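Local coordinates for protein glutathione S-transferase (PDB 2DSA) that probably conjugates glutathione to electrophilic substrates and reductively dechlorinates metabolites of polychlorinated biphenyls, at residues 96-101 and 152-157. Sequence-based numbering, arbitrary orientation.
Sequences QWLNFI and SVADIY
I101 and Y157 make the aromatic part of this interface. The CG2 methyl of I101 sits over the centre of the phenol ring, 3.6 Å from its centroid and 13° off the ring normal, a CH-pi contact; the two side chains run past each other in opposite directions. Y157 reaches this methyl with CG anti to its backbone N (chi1 -169°), which lays the ring alongside helix 89-109, its CE2 edge 3.8 Å from the carbonyl O of L98. At the far end of the ring OH is hydrogen-bonded to H106, which lines the pockets of glutathione and of the bound 2-hydroxy-6-oxo-6-phenylhexa-2,4-dienoic acid, and the side chain of Y157 itself comes within about 4 Å of a bound glutathione.

Apolar packing surrounds A154. L98 extends CD2 to A154 CA at 3.6 Å, while the small A154 lets the helices approach to 5.5 Å between the CA atoms of L98 and A154. The methyl of A154 also meets W97 CB at 4.1 Å. I101 CD1 makes a close methyl-to-carbonyl contact with A154 O, 3.2 Å away. These contacts join helices 89-109 and 153-163, nearly parallel here at 12°, in the all-helical C-terminal domain of the glutathione transferase fold.

No hydrogen bond crosses between the segments; within 152-157 the start of helix 153-163 is capped. S152 and D155 form the capping box: S152 OG accepts from A154 N, and S152 N donates almost straight to the anti lone pair of D155 OD1. The other carboxylate oxygen, OD2, takes the backbone N-H of L146.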
# COMPACT_ATOMS: atom_id res chain seq x y z
N GLN A 96 -6.33 -5.67 -0.28
CA GLN A 96 -5.29 -6.54 0.24
C GLN A 96 -4.25 -6.80 -0.83
O GLN A 96 -3.08 -6.52 -0.62
CB GLN A 96 -5.91 -7.87 0.72
CG GLN A 96 -4.86 -8.93 1.09
CD GLN A 96 -5.49 -10.31 1.30
OE1 GLN A 96 -5.12 -11.27 0.63
NE2 GLN A 96 -6.48 -10.38 2.18
N TRP A 97 -4.69 -7.32 -1.99
CA TRP A 97 -3.76 -7.59 -3.08
C TRP A 97 -3.04 -6.35 -3.59
O TRP A 97 -1.82 -6.41 -3.82
CB TRP A 97 -4.41 -8.39 -4.21
CG TRP A 97 -4.36 -9.86 -3.92
CD1 TRP A 97 -5.42 -10.68 -3.64
CD2 TRP A 97 -3.18 -10.67 -3.81
NE1 TRP A 97 -4.97 -11.96 -3.39
CE2 TRP A 97 -3.61 -11.98 -3.48
CE3 TRP A 97 -1.81 -10.43 -3.98
CZ2 TRP A 97 -2.70 -13.05 -3.31
CZ3 TRP A 97 -0.91 -11.49 -3.82
CH2 TRP A 97 -1.36 -12.79 -3.48
N LEU A 98 -3.77 -5.23 -3.72
CA LEU A 98 -3.15 -3.97 -4.14
C LEU A 98 -2.07 -3.49 -3.16
O LEU A 98 -1.02 -3.03 -3.58
CB LEU A 98 -4.19 -2.87 -4.37
CG LEU A 98 -5.17 -2.97 -5.55
CD1 LEU A 98 -6.16 -1.80 -5.49
CD2 LEU A 98 -4.43 -2.98 -6.90
N ASN A 99 -2.34 -3.57 -1.86
CA ASN A 99 -1.34 -3.17 -0.88
C ASN A 99 -0.13 -4.11 -0.83
O ASN A 99 0.99 -3.65 -0.62
CB ASN A 99 -1.93 -3.01 0.52
CG ASN A 99 -1.05 -2.18 1.42
OD1 ASN A 99 -1.01 -0.97 1.27
ND2 ASN A 99 -0.31 -2.83 2.33
N PHE A 100 -0.39 -5.42 -0.99
CA PHE A 100 0.65 -6.42 -1.18
C PHE A 100 1.58 -6.13 -2.36
O PHE A 100 2.81 -6.15 -2.22
CB PHE A 100 0.04 -7.82 -1.35
CG PHE A 100 1.08 -8.92 -1.45
CD1 PHE A 100 1.50 -9.60 -0.30
CD2 PHE A 100 1.65 -9.27 -2.68
CE1 PHE A 100 2.45 -10.60 -0.37
CE2 PHE A 100 2.60 -10.27 -2.77
CZ PHE A 100 3.00 -10.95 -1.62
N ILE A 101 1.00 -5.86 -3.53
CA ILE A 101 1.82 -5.58 -4.70
C ILE A 101 2.69 -4.34 -4.45
O ILE A 101 3.88 -4.34 -4.75
CB ILE A 101 0.98 -5.47 -6.00
CG1 ILE A 101 0.29 -6.79 -6.29
CG2 ILE A 101 1.87 -5.08 -7.18
CD1 ILE A 101 -1.01 -6.69 -7.07
N SER A 152 -8.94 -8.09 -12.52
CA SER A 152 -9.13 -6.84 -11.80
C SER A 152 -7.92 -5.90 -11.95
O SER A 152 -6.89 -6.26 -12.54
CB SER A 152 -9.42 -7.14 -10.33
OG SER A 152 -8.23 -7.52 -9.66
N VAL A 153 -8.04 -4.68 -11.43
CA VAL A 153 -6.91 -3.75 -11.39
C VAL A 153 -5.68 -4.29 -10.59
O VAL A 153 -4.57 -3.80 -10.76
CB VAL A 153 -7.34 -2.31 -10.92
CG1 VAL A 153 -8.22 -1.62 -11.96
CG2 VAL A 153 -8.06 -2.35 -9.57
N ALA A 154 -5.87 -5.28 -9.72
CA ALA A 154 -4.75 -5.92 -9.00
C ALA A 154 -3.85 -6.71 -9.94
O ALA A 154 -2.64 -6.70 -9.81
CB ALA A 154 -5.26 -6.83 -7.88
N ASP A 155 -4.46 -7.38 -10.91
CA ASP A 155 -3.76 -8.13 -11.94
C ASP A 155 -2.98 -7.22 -12.86
O ASP A 155 -1.88 -7.58 -13.30
CB ASP A 155 -4.76 -8.95 -12.76
CG ASP A 155 -5.50 -9.97 -11.93
OD1 ASP A 155 -6.75 -9.86 -11.82
OD2 ASP A 155 -4.83 -10.86 -11.37
N ILE A 156 -3.54 -6.05 -13.15
CA ILE A 156 -2.88 -5.05 -13.98
C ILE A 156 -1.65 -4.52 -13.25
O ILE A 156 -0.58 -4.41 -13.84
CB ILE A 156 -3.84 -3.89 -14.36
CG1 ILE A 156 -4.96 -4.40 -15.27
CG2 ILE A 156 -3.09 -2.77 -15.03
CD1 ILE A 156 -6.20 -3.50 -15.32
N TYR A 157 -1.80 -4.20 -11.97
CA TYR A 157 -0.68 -3.72 -11.18
C TYR A 157 0.40 -4.81 -11.13
O TYR A 157 1.57 -4.53 -11.41
CB TYR A 157 -1.16 -3.31 -9.79
CG TYR A 157 -0.18 -2.56 -8.93
CD1 TYR A 157 0.96 -1.97 -9.48
CD2 TYR A 157 -0.41 -2.39 -7.57
CE1 TYR A 157 1.86 -1.26 -8.69
CE2 TYR A 157 0.48 -1.68 -6.77
CZ TYR A 157 1.61 -1.13 -7.34
OH TYR A 157 2.50 -0.43 -6.57